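Local atomic coordinates of BH2621 protein (Bacillus halodurans, PDB entry 2QML), a protein that probably acts as a GNAT-family N-acyltransferase, related to siderophore-biosynthesis enzymes that move a fatty acyl group onto a lysine amine of mycobactin. Residues P46-N51 and M82-S87; L110-G113 and Y117-Q120; D6-F11 and Q132-E137. All blocks are in the same frame, centred on the assembly; numbering follows the deposited sequence.

Contact 1 of 3, residues P46-N51 and M82-S87; sequences PYWKLN and MSYWES
The six-membered half of the Trp48 indole overlaps the rim of the Tyr84 phenol in an offset edge-to-face pair, with centroids 5.7 Å apart and planes at 69°. The edge of Tyr84 is the part presented to the indole face, and Trp48 CH2 and CZ3 both approach Tyr84 CE2, CH2 at 3.8 Å. The Tyr84 ring gets there because its CG stands anti to the backbone N (chi1 168°), which carries the phenol off the strand toward helix 45-48.

Glu86, two residues further along the same strand, reaches the same indole from another direction. Its chain is extended beyond CG and comes from the side opposite to the tryptophan, with its CD in the indole plane at the ring's edge. Trp48 CZ3 is 3.6 Å from Glu86 OE2, and the carboxylate is turned 83° out of the ring plane, a polar group against an aromatic rim. OE2 also accepts a short hydrogen bond from Tyr84 OH (2.5 Å between Tyr84 OH and Glu86 OE2) on its anti lone pair. This bond ties the two strand side chains together, so that the indole meets a joined phenol and carboxylate. The tryptophan has a weak polar tie of its own, from Trp48 NE1 to Leu110 O on the adjacent strand.

With 114 Å² buried in all and backbones 11.4 Å apart between Trp48 CA and Tyr84 CA, long side chains alone span the gap. Tyr84 and Glu86 also pack on Leu72, while Met82 and Ser83 both pair with Gly75 in a classic beta bulge. The arrangement joins a short helix to one side of the central mixed sheet, within the GNAT acetyltransferase fold.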
# COMPACT_ATOMS: atom_id res chain seq x y z
N PRO A 46 -11.98 10.01 -3.55
CA PRO A 46 -12.79 9.77 -2.33
C PRO A 46 -12.05 9.18 -1.16
O PRO A 46 -12.46 9.39 -0.03
CB PRO A 46 -13.85 8.75 -2.80
CG PRO A 46 -13.81 8.76 -4.24
CD PRO A 46 -12.46 9.20 -4.68
N TYR A 47 -10.96 8.46 -1.43
CA TYR A 47 -10.21 7.76 -0.41
C TYR A 47 -8.95 8.49 0.05
O TYR A 47 -8.49 8.27 1.16
CB TYR A 47 -9.86 6.37 -0.97
CG TYR A 47 -11.12 5.59 -1.36
CD1 TYR A 47 -12.12 5.38 -0.42
CD2 TYR A 47 -11.34 5.14 -2.63
CE1 TYR A 47 -13.30 4.70 -0.74
CE2 TYR A 47 -12.53 4.46 -2.97
CZ TYR A 47 -13.49 4.24 -2.01
OH TYR A 47 -14.68 3.60 -2.28
N TRP A 48 -8.40 9.34 -0.78
CA TRP A 48 -7.16 10.07 -0.50
C TRP A 48 -7.35 11.55 -0.22
O TRP A 48 -6.59 12.12 0.57
CB TRP A 48 -6.15 9.82 -1.63
CG TRP A 48 -5.53 8.44 -1.54
CD1 TRP A 48 -6.04 7.25 -2.01
CD2 TRP A 48 -4.30 8.11 -0.91
NE1 TRP A 48 -5.21 6.23 -1.67
CE2 TRP A 48 -4.11 6.74 -1.03
CE3 TRP A 48 -3.32 8.87 -0.28
CZ2 TRP A 48 -2.99 6.11 -0.54
CZ3 TRP A 48 -2.22 8.24 0.18
CH2 TRP A 48 -2.08 6.89 0.06
N LYS A 49 -8.34 12.16 -0.86
CA LYS A 49 -8.71 13.55 -0.62
C LYS A 49 -7.53 14.50 -0.83
O LYS A 49 -7.31 15.43 -0.04
CB LYS A 49 -9.33 13.66 0.79
CG LYS A 49 -10.51 12.65 1.02
CD LYS A 49 -11.13 12.71 2.43
CE LYS A 49 -12.36 11.80 2.56
NZ LYS A 49 -12.02 10.35 2.68
N LEU A 50 -6.72 14.22 -1.86
CA LEU A 50 -5.55 15.06 -2.18
C LEU A 50 -5.65 15.69 -3.58
O LEU A 50 -4.63 16.00 -4.22
CB LEU A 50 -4.23 14.29 -1.95
CG LEU A 50 -3.86 14.12 -0.47
CD1 LEU A 50 -2.77 13.01 -0.43
CD2 LEU A 50 -3.48 15.43 0.30
N ASN A 51 -6.89 15.93 -4.02
CA ASN A 51 -7.16 16.65 -5.26
C ASN A 51 -7.06 18.13 -4.91
O ASN A 51 -8.02 18.85 -4.79
CB ASN A 51 -8.50 16.26 -5.90
CG ASN A 51 -9.67 16.33 -4.94
OD1 ASN A 51 -9.58 15.91 -3.79
ND2 ASN A 51 -10.83 16.81 -5.46
N MSE A 82 2.70 3.11 -12.11
CA MSE A 82 1.23 3.11 -12.10
C MSE A 82 0.58 2.92 -10.71
O MSE A 82 -0.62 2.81 -10.59
CB MSE A 82 0.72 2.05 -13.11
CG MSE A 82 1.42 0.68 -13.09
SE MSE A 82 1.41 -0.25 -11.39
CE MSE A 82 -0.51 -0.69 -11.36
N SER A 83 1.39 2.99 -9.66
CA SER A 83 0.91 2.82 -8.31
C SER A 83 1.78 3.57 -7.30
O SER A 83 2.98 3.79 -7.49
CB SER A 83 0.79 1.33 -7.98
OG SER A 83 2.04 0.69 -8.06
N TYR A 84 1.14 3.98 -6.22
CA TYR A 84 1.77 4.76 -5.16
C TYR A 84 1.50 4.01 -3.86
O TYR A 84 0.38 3.52 -3.63
CB TYR A 84 1.27 6.22 -5.17
CG TYR A 84 1.63 7.05 -3.96
CD1 TYR A 84 2.87 7.69 -3.83
CD2 TYR A 84 0.72 7.22 -2.93
CE1 TYR A 84 3.18 8.47 -2.73
CE2 TYR A 84 1.02 8.01 -1.85
CZ TYR A 84 2.27 8.60 -1.75
OH TYR A 84 2.57 9.38 -0.66
N TRP A 85 2.51 4.01 -3.01
CA TRP A 85 2.53 3.23 -1.80
C TRP A 85 3.15 4.01 -0.65
O TRP A 85 4.16 4.71 -0.81
CB TRP A 85 3.34 1.91 -2.01
CG TRP A 85 2.94 1.16 -3.22
CD1 TRP A 85 3.24 1.48 -4.53
CD2 TRP A 85 2.10 0.01 -3.27
NE1 TRP A 85 2.68 0.62 -5.34
CE2 TRP A 85 1.94 -0.30 -4.65
CE3 TRP A 85 1.47 -0.78 -2.31
CZ2 TRP A 85 1.18 -1.38 -5.09
CZ3 TRP A 85 0.75 -1.88 -2.74
CH2 TRP A 85 0.60 -2.16 -4.11
N GLU A 86 2.51 3.93 0.51
CA GLU A 86 3.09 4.44 1.75
C GLU A 86 3.21 3.22 2.67
O GLU A 86 2.24 2.65 3.10
CB GLU A 86 2.26 5.56 2.35
CG GLU A 86 2.17 6.78 1.48
CD GLU A 86 1.22 7.85 2.00
OE1 GLU A 86 0.52 7.61 3.02
OE2 GLU A 86 1.16 8.94 1.36
N SER A 87 4.42 2.87 2.97
CA SER A 87 4.80 1.81 3.92
C SER A 87 5.20 2.47 5.26
O SER A 87 6.08 3.33 5.30
CB SER A 87 5.92 0.98 3.33
OG SER A 87 6.41 0.07 4.26

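Contact 2 of 3, residues L110-G113 and Y117-Q120; sequences LLIG and YLGQ
The phenol ring of Tyr117 offers neither face to residues 110-113: it leads away from Ile112 toward Val80 and Met82 on strand 80-89, and its CB is what does the touching. The other flat group, the Gln120 amide, has Leu118 O almost in its plane, beyond the NE2 edge. These residues belong to the turn between strand 106-112 and helix 123-135, which in the GNAT fold is the place of the loop that wraps the pyrophosphate of the acyl-CoA donor used by many of these enzymes. The predicted donor here is an acyl carrier protein, so an equivalent role is only possible.

Ile112, at the end of the strand, carries nearly all of the contact on its side, and 147 Å² is buried overall. Its methyl CG2 points anti to the backbone N (chi1 -72° for CG1) and is thereby brought against two partners. One is Leu118, whose CD2 comes within 3.6 Å of Ile112 CG2 as the two side chains slide past each other in opposite directions. The same Leu118 CD2 lies 3.8 Å from Ile112 CB, so a single leucine methyl covers the branch point of the isoleucine. The second partner is Tyr117, which crosses Ile112 at about a right angle, with Tyr117 CB 3.9 Å from Ile112 CG2.

No hydrogen bond joins the two segments. Ile112 O accepts from His43 NE2, a histidine that also packs against Leu118. Further along the loop the Gln120 amide folds back on the chain. Gln120 NE2 donates to Glu116 O as well as to Leu118 O, the latter at 2.9 Å and nearly straight at 174°, though approaching from above the Leu118 carbonyl plane.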
# COMPACT_ATOMS: atom_id res chain seq x y z
N LEU A 110 -2.10 2.40 -0.22
CA LEU A 110 -1.82 2.21 -1.65
C LEU A 110 -2.88 2.76 -2.56
O LEU A 110 -4.02 3.01 -2.14
CB LEU A 110 -1.67 0.70 -1.93
CG LEU A 110 -2.90 -0.21 -1.77
CD1 LEU A 110 -3.72 -0.27 -3.10
CD2 LEU A 110 -2.60 -1.63 -1.31
N LEU A 111 -2.51 2.98 -3.81
CA LEU A 111 -3.42 3.36 -4.88
C LEU A 111 -2.81 2.97 -6.22
O LEU A 111 -1.56 2.97 -6.35
CB LEU A 111 -3.72 4.86 -4.85
CG LEU A 111 -2.63 5.87 -5.21
CD1 LEU A 111 -2.47 6.17 -6.73
CD2 LEU A 111 -2.87 7.19 -4.47
N ILE A 112 -3.68 2.66 -7.17
CA ILE A 112 -3.36 2.53 -8.58
C ILE A 112 -3.80 3.85 -9.19
O ILE A 112 -4.94 4.28 -9.05
CB ILE A 112 -3.98 1.30 -9.26
CG1 ILE A 112 -3.28 0.02 -8.78
CG2 ILE A 112 -3.83 1.40 -10.76
CD1 ILE A 112 -3.86 -1.32 -9.37
N GLY A 113 -2.88 4.52 -9.87
CA GLY A 113 -3.12 5.86 -10.45
C GLY A 113 -3.81 5.85 -11.81
O GLY A 113 -4.98 6.19 -11.91
N TYR A 117 -4.48 0.93 -15.80
CA TYR A 117 -3.99 -0.20 -14.98
C TYR A 117 -5.02 -0.74 -14.00
O TYR A 117 -4.70 -1.61 -13.18
CB TYR A 117 -2.67 0.19 -14.29
CG TYR A 117 -1.53 0.19 -15.28
CD1 TYR A 117 -0.87 -1.00 -15.60
CD2 TYR A 117 -1.17 1.35 -15.96
CE1 TYR A 117 0.16 -1.01 -16.53
CE2 TYR A 117 -0.16 1.35 -16.90
CZ TYR A 117 0.49 0.16 -17.20
OH TYR A 117 1.50 0.16 -18.14
N LEU A 118 -6.25 -0.26 -14.10
CA LEU A 118 -7.34 -0.78 -13.28
C LEU A 118 -8.06 -1.92 -14.00
O LEU A 118 -8.04 -2.03 -15.23
CB LEU A 118 -8.36 0.31 -12.98
CG LEU A 118 -7.91 1.56 -12.23
CD1 LEU A 118 -9.05 2.62 -12.25
CD2 LEU A 118 -7.45 1.19 -10.81
N GLY A 119 -8.73 -2.74 -13.21
CA GLY A 119 -9.59 -3.78 -13.73
C GLY A 119 -8.93 -4.96 -14.36
O GLY A 119 -9.57 -5.72 -15.05
N GLN A 120 -7.64 -5.14 -14.11
CA GLN A 120 -6.89 -6.22 -14.72
C GLN A 120 -6.25 -7.20 -13.74
O GLN A 120 -5.49 -8.04 -14.15
CB GLN A 120 -5.83 -5.58 -15.58
CG GLN A 120 -6.48 -4.85 -16.76
CD GLN A 120 -5.56 -3.86 -17.35
OE1 GLN A 120 -4.63 -4.22 -18.06
NE2 GLN A 120 -5.82 -2.59 -17.07

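Contact 3 of 3, residues D6-F11 and Q132-E137; sequences DKLAPF and QQKFQE
Lys134 NZ is gripped by three oxygens, Ser87 OG, Gln106 OE1 and Gly107 O, while the aliphatic part of the same side chain meets Leu8. The lysine belongs to helix 123-135 of the GNAT fold, the helix following strand 106-112, and the contact lays the N-terminal segment along that helix beside the central sheet. Three acceptors would be expected to hold the ammonium group firmly, and the chain bends at chi3 and chi4 to deliver it to them. Its stem crosses the leucine at about a right angle, with Lys134 CG 3.7 Å from Leu8 CD2.

Leu8 CG sits opposite the backbone N (chi1 -177°), which directs both methyls at the helix. Leu8 CD1 rests 3.8 Å from Gln133 O as well as beside Lys134. The leucine backbone is itself held, its N donating to Thr71 OG1 and its O accepting from His26 NE2.

No hydrogen bond crosses between the segments, and Phe11 and Gln133 contribute much of the rest of the 201 Å² buried. The Phe11 ring, which also stacks with Phe24, turns one face to the glutamine. Gln133 has two conformers, so the detail is provisional: in the one considered, its methylene CG makes a CH-pi contact 3.5 Å from the Phe11 ring centroid, 4° off the ring normal.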
# COMPACT_ATOMS: atom_id res chain seq x y z
N ASP A 6 15.88 3.04 8.23
CA ASP A 6 14.66 2.26 8.59
C ASP A 6 13.70 2.15 7.41
O ASP A 6 12.59 1.61 7.58
CB ASP A 6 13.90 2.93 9.75
N LYS A 7 14.11 2.64 6.23
CA LYS A 7 13.20 2.73 5.07
C LYS A 7 13.07 1.44 4.31
O LYS A 7 14.00 0.65 4.25
CB LYS A 7 13.66 3.81 4.09
CG LYS A 7 13.81 5.21 4.69
CD LYS A 7 12.52 6.05 4.71
CE LYS A 7 12.68 7.32 5.56
NZ LYS A 7 11.89 8.52 5.09
N LEU A 8 11.91 1.22 3.73
CA LEU A 8 11.68 0.04 2.93
C LEU A 8 12.53 0.16 1.67
O LEU A 8 12.47 1.15 0.96
CB LEU A 8 10.21 -0.07 2.57
CG LEU A 8 9.77 -1.32 1.77
CD1 LEU A 8 10.09 -2.64 2.56
CD2 LEU A 8 8.31 -1.32 1.38
N ALA A 9 13.35 -0.84 1.38
CA ALA A 9 14.23 -0.75 0.23
C ALA A 9 13.53 -0.94 -1.11
O ALA A 9 12.59 -1.73 -1.22
CB ALA A 9 15.33 -1.83 0.34
N PRO A 10 14.08 -0.31 -2.15
CA PRO A 10 13.58 -0.58 -3.50
C PRO A 10 13.87 -2.03 -3.92
O PRO A 10 14.83 -2.65 -3.40
CB PRO A 10 14.38 0.40 -4.38
CG PRO A 10 15.63 0.55 -3.68
CD PRO A 10 15.24 0.59 -2.21
N PHE A 11 13.04 -2.54 -4.82
CA PHE A 11 13.17 -3.91 -5.26
C PHE A 11 12.57 -4.11 -6.63
O PHE A 11 11.77 -3.31 -7.08
CB PHE A 11 12.57 -4.89 -4.23
CG PHE A 11 11.11 -4.72 -3.99
CD1 PHE A 11 10.64 -3.85 -3.04
CD2 PHE A 11 10.19 -5.44 -4.76
CE1 PHE A 11 9.22 -3.73 -2.82
CE2 PHE A 11 8.82 -5.31 -4.54
CZ PHE A 11 8.36 -4.47 -3.61
N GLN A 132 5.56 -8.99 0.89
CA GLN A 132 6.65 -9.91 1.09
C GLN A 132 7.92 -9.16 1.52
O GLN A 132 8.59 -9.55 2.48
CB GLN A 132 6.89 -10.75 -0.19
CG GLN A 132 7.91 -11.86 -0.04
CD GLN A 132 7.51 -12.87 1.01
OE1 GLN A 132 7.49 -12.61 2.23
NE2 GLN A 132 7.16 -14.06 0.53
N GLN A 133 8.22 -8.04 0.88
CA GLN A 133 9.45 -7.32 1.23
C GLN A 133 9.34 -6.57 2.59
O GLN A 133 10.31 -6.38 3.29
CB GLN A 133 9.89 -6.38 0.09
CG GLN A 133 9.99 -7.03 -1.34
CD GLN A 133 10.32 -8.57 -1.40
OE1 GLN A 133 11.25 -9.10 -0.73
NE2 GLN A 133 9.56 -9.25 -2.23
N LYS A 134 8.14 -6.17 2.97
CA LYS A 134 7.91 -5.61 4.29
C LYS A 134 8.06 -6.69 5.37
O LYS A 134 8.62 -6.42 6.43
CB LYS A 134 6.55 -4.96 4.36
CG LYS A 134 6.44 -3.61 3.61
CD LYS A 134 5.01 -3.13 3.35
CE LYS A 134 4.22 -2.88 4.60
NZ LYS A 134 4.78 -1.84 5.42
N PHE A 135 7.57 -7.89 5.09
CA PHE A 135 7.66 -9.01 6.06
C PHE A 135 9.08 -9.54 6.25
O PHE A 135 9.32 -10.34 7.17
CB PHE A 135 6.73 -10.16 5.66
CG PHE A 135 5.31 -10.03 6.20
CD1 PHE A 135 5.07 -9.89 7.56
CD2 PHE A 135 4.23 -10.18 5.34
CE1 PHE A 135 3.77 -9.84 8.04
CE2 PHE A 135 2.93 -10.13 5.81
CZ PHE A 135 2.72 -10.00 7.17
N GLN A 136 10.05 -9.08 5.45
CA GLN A 136 11.40 -9.52 5.69
C GLN A 136 12.05 -8.82 6.87
O GLN A 136 13.16 -9.19 7.27
CB GLN A 136 12.29 -9.39 4.44
CG GLN A 136 11.73 -10.11 3.27
CD GLN A 136 11.41 -11.55 3.56
OE1 GLN A 136 12.24 -12.33 3.98
NE2 GLN A 136 10.15 -11.90 3.37
N GLU A 137 11.43 -7.77 7.40
CA GLU A 137 11.87 -7.21 8.70
C GLU A 137 11.72 -8.34 9.75
O GLU A 137 10.63 -8.82 9.97
CB GLU A 137 11.06 -5.98 9.02
CG GLU A 137 11.29 -5.46 10.41
CD GLU A 137 12.67 -4.85 10.59
OE1 GLU A 137 13.14 -4.19 9.64
OE2 GLU A 137 13.23 -5.02 11.69

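Overall arrangement
Contacts 1 and 2 lie on neighbouring antiparallel strands, 80-89 and 106-112, with centres about 11 Å apart. Probable backbone hydrogen bonds join them directly, Tyr84 N to Leu111 O and Met82 O to Gly113 N, each 2.9 Å. Contact 3 lies across the chain's centre from both. It still reaches contact 1 through Lys134 NZ and Ser87 OG, 2.8 Å apart, although the centres are about 19 Å from each other. Contacts 2 and 3 do not touch, their nearest atoms being about 9 Å apart, but helix 123-135 follows the loop of contact 2. Glycerol, probably from the crystallisation liquor, lies near Trp48, at Leu110 N and near Leu8; such molecules may mark pockets.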